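Local coordinates for protein putative rubredoxin reductase (Rhodopseudomonas palustris, PDB 3FG2) that probably transfers electrons from NADH through its bound FAD to a ferredoxin that serves the CYP199A2 cytochrome system, at residues I148-I153 against V170-P175; L5-G10 against L102-G107. All blocks are in the same frame, centred on the assembly; numbering follows the deposited sequence.

Contact 1 of 2, residues I148-I153 against V170-P175; sequences IGAGFI and VVELAP. With FAD (flavin-adenine dinucleotide), chain B.
G149 N and A150 N each give a hydrogen bond across to segment 170-175, the first to backbone V171 O at 2.8 Å, beside the parallel pairing of I148 with V171. The second runs from A150 N to E172 OE2 at 2.9 Å, nearly straight (170°) and almost in line with the C-O bond of the carboxylate. E172 reaches it by carrying CG anti to the backbone N (chi1 172°) and then bending at chi2; its OE1 takes A174 N at 3.1 Å, so both oxygens are held by backbone amides. An alanine here removes both carboxylate oxygens, and the A150 and A174 amides would probably be left without these partners and the turn after strand 144-148 less firmly fixed.

The apolar contacts are small. A150 CB touches V170 CG1 at 4.1 Å and lies against the aliphatic part of E172. Beyond the turn, I153 CD1 meets FAD C8 at 3.7 Å.

G149 and G151 fit a Rossmann-type GxGxxG turn, consistent with a pyridine-nucleotide site. G151 occupies the N-cap position of helix 152-163, which links strands 144-148 and 167-171 in a beta-alpha-beta crossover; strands 232-235 and 200-202 flank this pair.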
loop_
_atom_site.group_PDB
_atom_site.type_symbol
_atom_site.label_atom_id
_atom_site.label_comp_id
_atom_site.label_asym_id
_atom_site.label_seq_id
_atom_site.Cartn_x
_atom_site.Cartn_y
_atom_site.Cartn_z
ATOM N N ILE A 148 -2.233 -14.794 8.710
ATOM C CA ILE A 148 -3.071 -15.183 7.581
ATOM C C ILE A 148 -2.910 -14.133 6.495
ATOM O O ILE A 148 -3.331 -12.991 6.664
ATOM C CB ILE A 148 -4.575 -15.251 7.968
ATOM C CG1 ILE A 148 -4.765 -16.134 9.209
ATOM C CG2 ILE A 148 -5.383 -15.790 6.790
ATOM C CD1 ILE A 148 -6.203 -16.186 9.740
ATOM N N GLY A 149 -2.307 -14.527 5.378
ATOM C CA GLY A 149 -2.097 -13.603 4.277
ATOM C C GLY A 149 -0.618 -13.366 4.045
ATOM O O GLY A 149 0.024 -12.644 4.811
ATOM N N ALA A 150 -0.073 -13.971 2.995
ATOM C CA ALA A 150 1.346 -13.828 2.697
ATOM C C ALA A 150 1.662 -12.639 1.790
ATOM O O ALA A 150 2.482 -12.739 0.881
ATOM C CB ALA A 150 1.879 -15.116 2.079
ATOM N N GLY A 151 0.998 -11.517 2.037
ATOM C CA GLY A 151 1.258 -10.328 1.252
ATOM C C GLY A 151 2.473 -9.647 1.850
ATOM O O GLY A 151 3.050 -10.162 2.815
ATOM N N PHE A 152 2.873 -8.507 1.293
ATOM C CA PHE A 152 4.037 -7.787 1.806
ATOM C C PHE A 152 3.961 -7.545 3.309
ATOM O O PHE A 152 4.869 -7.902 4.061
ATOM C CB PHE A 152 4.189 -6.424 1.122
ATOM C CG PHE A 152 4.502 -6.501 -0.336
ATOM C CD1 PHE A 152 5.531 -7.319 -0.800
ATOM C CD2 PHE A 152 3.784 -5.736 -1.253
ATOM C CE1 PHE A 152 5.841 -7.373 -2.150
ATOM C CE2 PHE A 152 4.089 -5.785 -2.612
ATOM C CZ PHE A 152 5.123 -6.609 -3.057
ATOM N N ILE A 153 2.870 -6.926 3.742
ATOM C CA ILE A 153 2.699 -6.597 5.146
ATOM C C ILE A 153 2.804 -7.811 6.057
ATOM O O ILE A 153 3.523 -7.786 7.051
ATOM C CB ILE A 153 1.356 -5.882 5.370
ATOM C CG1 ILE A 153 1.326 -4.602 4.532
ATOM C CG2 ILE A 153 1.173 -5.556 6.858
ATOM C CD1 ILE A 153 0.003 -3.888 4.534
ATOM N N VAL A 170 2.632 -18.942 8.900
ATOM C CA VAL A 170 2.007 -18.134 7.859
ATOM C C VAL A 170 1.058 -18.963 7.001
ATOM O O VAL A 170 1.452 -19.961 6.397
ATOM C CB VAL A 170 3.066 -17.482 6.945
ATOM C CG1 VAL A 170 2.378 -16.758 5.796
ATOM C CG2 VAL A 170 3.920 -16.509 7.748
ATOM N N VAL A 171 -0.196 -18.531 6.956
ATOM C CA VAL A 171 -1.239 -19.203 6.194
ATOM C C VAL A 171 -1.587 -18.448 4.907
ATOM O O VAL A 171 -2.086 -17.323 4.955
ATOM C CB VAL A 171 -2.519 -19.343 7.054
ATOM C CG1 VAL A 171 -3.685 -19.826 6.198
ATOM C CG2 VAL A 171 -2.257 -20.303 8.205
ATOM N N GLU A 172 -1.313 -19.077 3.767
ATOM C CA GLU A 172 -1.603 -18.496 2.453
ATOM C C GLU A 172 -2.417 -19.476 1.604
ATOM O O GLU A 172 -2.107 -20.669 1.550
ATOM C CB GLU A 172 -0.309 -18.148 1.712
ATOM C CG GLU A 172 -0.541 -17.714 0.268
ATOM C CD GLU A 172 -1.454 -16.498 0.155
ATOM O OE1 GLU A 172 -2.157 -16.371 -0.874
ATOM O OE2 GLU A 172 -1.468 -15.665 1.087
ATOM N N LEU A 173 -3.449 -18.968 0.935
ATOM C CA LEU A 173 -4.296 -19.819 0.099
ATOM C C LEU A 173 -3.611 -20.201 -1.211
ATOM O O LEU A 173 -3.811 -21.303 -1.722
ATOM C CB LEU A 173 -5.635 -19.131 -0.199
ATOM C CG LEU A 173 -6.594 -19.961 -1.068
ATOM C CD1 LEU A 173 -6.812 -21.328 -0.419
ATOM C CD2 LEU A 173 -7.928 -19.220 -1.249
ATOM N N ALA A 174 -2.804 -19.294 -1.745
ATOM C CA ALA A 174 -2.082 -19.549 -2.983
ATOM C C ALA A 174 -0.916 -20.508 -2.740
ATOM O O ALA A 174 -0.507 -20.739 -1.602
ATOM C CB ALA A 174 -1.565 -18.237 -3.553
ATOM N N PRO A 175 -0.361 -21.080 -3.817
ATOM C CA PRO A 175 0.763 -22.013 -3.700
ATOM C C PRO A 175 2.107 -21.363 -3.338
ATOM O O PRO A 175 3.079 -22.071 -3.057
ATOM C CB PRO A 175 0.790 -22.681 -5.069
ATOM C CG PRO A 175 0.327 -21.575 -5.971
ATOM C CD PRO A 175 -0.836 -21.005 -5.210
HETATM P PA FAD B . -3.933 6.167 3.200
HETATM O O1A FAD B . -4.535 4.894 3.674
HETATM O O2A FAD B . -2.669 6.515 3.539
HETATM O O5B FAD B . -4.805 7.171 3.973
HETATM C C5B FAD B . -6.265 7.230 3.902
HETATM C C4B FAD B . -6.663 8.170 5.061
HETATM O O4B FAD B . -8.038 8.636 4.786
HETATM C C3B FAD B . -6.716 7.522 6.456
HETATM O O3B FAD B . -6.095 8.220 7.489
HETATM C C2B FAD B . -8.185 7.246 6.613
HETATM O O2B FAD B . -8.577 7.037 7.935
HETATM C C1B FAD B . -8.767 8.509 6.050
HETATM N N9A FAD B . -10.168 8.475 5.623
HETATM C C8A FAD B . -10.828 7.428 5.033
HETATM N N7A FAD B . -12.100 7.701 4.768
HETATM C C5A FAD B . -12.286 8.982 5.202
HETATM C C6A FAD B . -13.477 9.861 5.196
HETATM N N6A FAD B . -14.654 9.515 4.729
HETATM N N1A FAD B . -13.270 11.117 5.731
HETATM C C2A FAD B . -12.055 11.523 6.231
HETATM N N3A FAD B . -10.922 10.782 6.274
HETATM C C4A FAD B . -11.087 9.514 5.747
HETATM N N1 FAD B . 3.656 1.302 0.048
HETATM C C2 FAD B . 4.891 1.335 -0.452
HETATM O O2 FAD B . 5.111 1.775 -1.540
HETATM N N3 FAD B . 6.022 0.851 0.285
HETATM C C4 FAD B . 5.885 0.328 1.559
HETATM O O4 FAD B . 6.869 -0.068 2.156
HETATM C C4X FAD B . 4.537 0.291 2.119
HETATM N N5 FAD B . 4.342 -0.201 3.366
HETATM C C5X FAD B . 3.054 -0.214 3.871
HETATM C C6 FAD B . 2.870 -0.722 5.188
HETATM C C7 FAD B . 1.624 -0.767 5.780
HETATM C C7M FAD B . 1.482 -1.318 7.185
HETATM C C8 FAD B . 0.450 -0.285 5.043
HETATM C C8M FAD B . -0.945 -0.302 5.630
HETATM C C9 FAD B . 0.619 0.216 3.736
HETATM C C9A FAD B . 1.906 0.259 3.146
HETATM N N10 FAD B . 2.156 0.778 1.807
HETATM C C10 FAD B . 3.423 0.805 1.296
HETATM C "C1'" FAD B . 0.986 1.279 1.044
HETATM C "C2'" FAD B . 0.795 2.807 1.284
HETATM O "O2'" FAD B . 0.693 3.026 2.673
HETATM C "C3'" FAD B . -0.463 3.238 0.559
HETATM O "O3'" FAD B . -0.306 3.022 -0.839
HETATM C "C4'" FAD B . -0.729 4.711 0.818
HETATM O "O4'" FAD B . -0.886 4.956 2.241
HETATM C "C5'" FAD B . -1.991 5.105 0.090
HETATM O "O5'" FAD B . -2.258 6.627 0.418
HETATM P P FAD B . -3.672 7.116 0.544
HETATM O O1P FAD B . -3.460 8.630 0.830
HETATM O O2P FAD B . -4.478 6.832 -0.558
HETATM O O3P FAD B . -4.329 6.486 1.693
#

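Contact 2 of 2, residues L5-G10 against L102-G107. With FAD (flavin-adenine dinucleotide), chain B.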
loop_
_atom_site.group_PDB
_atom_site.type_symbol
_atom_site.label_atom_id
_atom_site.label_comp_id
_atom_site.label_asym_id
_atom_site.label_seq_id
_atom_site.Cartn_x
_atom_site.Cartn_y
_atom_site.Cartn_z
ATOM N N LEU A 5 -11.292 21.074 -0.871
ATOM C CA LEU A 5 -11.477 20.186 0.265
ATOM C C LEU A 5 -10.863 18.818 0.009
ATOM O O LEU A 5 -11.174 18.167 -0.991
ATOM C CB LEU A 5 -12.974 20.041 0.561
ATOM C CG LEU A 5 -13.495 20.608 1.883
ATOM C CD1 LEU A 5 -12.863 21.962 2.167
ATOM C CD2 LEU A 5 -15.014 20.711 1.816
ATOM N N ILE A 6 -9.985 18.390 0.915
ATOM C CA ILE A 6 -9.338 17.090 0.790
ATOM C C ILE A 6 -9.885 16.156 1.858
ATOM O O ILE A 6 -9.763 16.433 3.057
ATOM C CB ILE A 6 -7.825 17.182 0.990
ATOM C CG1 ILE A 6 -7.242 18.279 0.101
ATOM C CG2 ILE A 6 -7.190 15.840 0.662
ATOM C CD1 ILE A 6 -5.807 18.619 0.436
ATOM N N ALA A 7 -10.485 15.054 1.411
ATOM C CA ALA A 7 -11.067 14.047 2.301
ATOM C C ALA A 7 -10.104 12.883 2.455
ATOM O O ALA A 7 -9.986 12.048 1.560
ATOM C CB ALA A 7 -12.379 13.551 1.729
ATOM N N GLY A 8 -9.431 12.823 3.597
ATOM C CA GLY A 8 -8.460 11.767 3.832
ATOM C C GLY A 8 -7.099 12.425 3.937
ATOM O O GLY A 8 -6.669 13.101 3.002
ATOM N N ALA A 9 -6.426 12.243 5.071
ATOM C CA ALA A 9 -5.120 12.858 5.287
ATOM C C ALA A 9 -3.984 11.853 5.456
ATOM O O ALA A 9 -3.205 11.937 6.409
ATOM C CB ALA A 9 -5.176 13.784 6.499
ATOM N N GLY A 10 -3.915 10.894 4.534
ATOM C CA GLY A 10 -2.855 9.903 4.554
ATOM C C GLY A 10 -1.822 10.378 3.547
ATOM O O GLY A 10 -1.716 11.585 3.309
ATOM N N LEU A 102 -13.352 19.229 -4.827
ATOM C CA LEU A 102 -13.245 18.195 -3.799
ATOM C C LEU A 102 -12.266 17.094 -4.201
ATOM O O LEU A 102 -12.376 16.516 -5.285
ATOM C CB LEU A 102 -14.626 17.577 -3.533
ATOM C CG LEU A 102 -14.689 16.363 -2.601
ATOM C CD1 LEU A 102 -14.116 16.729 -1.244
ATOM C CD2 LEU A 102 -16.136 15.888 -2.465
ATOM N N VAL A 103 -11.310 16.811 -3.323
ATOM C CA VAL A 103 -10.319 15.769 -3.576
ATOM C C VAL A 103 -10.549 14.582 -2.637
ATOM O O VAL A 103 -10.461 14.714 -1.414
ATOM C CB VAL A 103 -8.878 16.304 -3.371
ATOM C CG1 VAL A 103 -7.879 15.159 -3.423
ATOM C CG2 VAL A 103 -8.545 17.328 -4.445
ATOM N N LEU A 104 -10.854 13.424 -3.217
ATOM C CA LEU A 104 -11.086 12.210 -2.434
ATOM C C LEU A 104 -9.797 11.406 -2.331
ATOM O O LEU A 104 -9.246 10.963 -3.341
ATOM C CB LEU A 104 -12.174 11.350 -3.081
ATOM C CG LEU A 104 -13.542 12.031 -3.168
ATOM C CD1 LEU A 104 -14.552 11.105 -3.829
ATOM C CD2 LEU A 104 -13.994 12.419 -1.757
ATOM N N ALA A 105 -9.317 11.246 -1.100
ATOM C CA ALA A 105 -8.093 10.503 -0.821
ATOM C C ALA A 105 -8.375 9.683 0.431
ATOM O O ALA A 105 -7.637 9.741 1.415
ATOM C CB ALA A 105 -6.944 11.467 -0.578
ATOM N N THR A 106 -9.462 8.921 0.358
ATOM C CA THR A 106 -9.947 8.091 1.451
ATOM C C THR A 106 -9.227 6.762 1.615
ATOM O O THR A 106 -9.502 6.022 2.559
ATOM C CB THR A 106 -11.447 7.803 1.265
ATOM O OG1 THR A 106 -11.670 7.264 -0.045
ATOM C CG2 THR A 106 -12.256 9.084 1.414
ATOM N N GLY A 107 -8.316 6.459 0.695
ATOM C CA GLY A 107 -7.574 5.217 0.775
ATOM C C GLY A 107 -8.460 3.983 0.786
ATOM O O GLY A 107 -9.538 3.966 0.183
HETATM P PA FAD B . -3.933 6.167 3.200
HETATM O O1A FAD B . -4.535 4.894 3.674
HETATM O O2A FAD B . -2.669 6.515 3.539
HETATM O O5B FAD B . -4.805 7.171 3.973
HETATM C C5B FAD B . -6.265 7.230 3.902
HETATM C C4B FAD B . -6.663 8.170 5.061
HETATM O O4B FAD B . -8.038 8.636 4.786
HETATM C C3B FAD B . -6.716 7.522 6.456
HETATM O O3B FAD B . -6.095 8.220 7.489
HETATM C C2B FAD B . -8.185 7.246 6.613
HETATM O O2B FAD B . -8.577 7.037 7.935
HETATM C C1B FAD B . -8.767 8.509 6.050
HETATM N N9A FAD B . -10.168 8.475 5.623
HETATM C C8A FAD B . -10.828 7.428 5.033
HETATM N N7A FAD B . -12.100 7.701 4.768
HETATM C C5A FAD B . -12.286 8.982 5.202
HETATM C C6A FAD B . -13.477 9.861 5.196
HETATM N N6A FAD B . -14.654 9.515 4.729
HETATM N N1A FAD B . -13.270 11.117 5.731
HETATM C C2A FAD B . -12.055 11.523 6.231
HETATM N N3A FAD B . -10.922 10.782 6.274
HETATM C C4A FAD B . -11.087 9.514 5.747
HETATM N N1 FAD B . 3.656 1.302 0.048
HETATM C C2 FAD B . 4.891 1.335 -0.452
HETATM O O2 FAD B . 5.111 1.775 -1.540
HETATM N N3 FAD B . 6.022 0.851 0.285
HETATM C C4 FAD B . 5.885 0.328 1.559
HETATM O O4 FAD B . 6.869 -0.068 2.156
HETATM C C4X FAD B . 4.537 0.291 2.119
HETATM N N5 FAD B . 4.342 -0.201 3.366
HETATM C C5X FAD B . 3.054 -0.214 3.871
HETATM C C6 FAD B . 2.870 -0.722 5.188
HETATM C C7 FAD B . 1.624 -0.767 5.780
HETATM C C7M FAD B . 1.482 -1.318 7.185
HETATM C C8 FAD B . 0.450 -0.285 5.043
HETATM C C8M FAD B . -0.945 -0.302 5.630
HETATM C C9 FAD B . 0.619 0.216 3.736
HETATM C C9A FAD B . 1.906 0.259 3.146
HETATM N N10 FAD B . 2.156 0.778 1.807
HETATM C C10 FAD B . 3.423 0.805 1.296
HETATM C "C1'" FAD B . 0.986 1.279 1.044
HETATM C "C2'" FAD B . 0.795 2.807 1.284
HETATM O "O2'" FAD B . 0.693 3.026 2.673
HETATM C "C3'" FAD B . -0.463 3.238 0.559
HETATM O "O3'" FAD B . -0.306 3.022 -0.839
HETATM C "C4'" FAD B . -0.729 4.711 0.818
HETATM O "O4'" FAD B . -0.886 4.956 2.241
HETATM C "C5'" FAD B . -1.991 5.105 0.090
HETATM O "O5'" FAD B . -2.258 6.627 0.418
HETATM P P FAD B . -3.672 7.116 0.544
HETATM O O1P FAD B . -3.460 8.630 0.830
HETATM O O2P FAD B . -4.478 6.832 -0.558
HETATM O O3P FAD B . -4.329 6.486 1.693
HETATM O O HOH W 1 -4.938 10.501 2.105
#
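T106 puts its methyl against both A7 and the flat adenine of FAD: CG2 is 3.7 Å from A7 O and 3.6 Å from FAD N7A. That methyl and T106 CB stand almost directly above N7A, over one face of the purine. T106 O comes from the same side but lower, obliquely beside the five-membered ring, 3.1 Å from FAD C8A; it also accepts a hydrogen bond from N242. Having CG2 anti to the carbonyl carbon (OG1 chi1 53°) turns the methyl toward the ring.

The setting is a Rossmann-type FAD-binding fold, in which parallel strands 4-7 and 101-104 are neighbours, their short axes only 17° apart. V103 N meets L5 O at 2.7 Å in a practically linear bond (179°), and V103 O in turn receives A7 N. The last bond, A105 N to A7 O at 2.9 Å, is more bent as the strands end. On one face I6 and V103 lie side by side; on the other, L102 swings CD1 to 3.3 Å from L5 O, while A7 CB packs on L104 CD2.

G8 has to be glycine, since a CB would run into A105 O. G8 and G10 belong to a GxGxxG turn, and a single water ties it to the cofactor: it accepts from G10 N at 2.7 Å and donates to A105 O and, at 2.7 Å, to FAD O1P.

Overall arrangement
Both contacts are buried, on opposite sides of the chain's centre, with centres 30 Å apart and nearest atoms about 12 Å apart. Each joins two adjacent strands of a separate five-stranded parallel sheet and includes a glycine-rich strand-to-helix turn, and FAD touches both. Contact 2 pairs three residues on each strand, buries 350 Å² and uses main-chain bonds, with its turns facing the adenosine and diphosphate. Contact 1 has one bridge, buries 242 Å² and adds a carboxylate on a partly exposed residue; it meets only the flavin end, through one isoleucine. The GxGxxG turn of contact 2 holds FAD, whereas that of contact 1, by family resemblance, probably faces the NADH site.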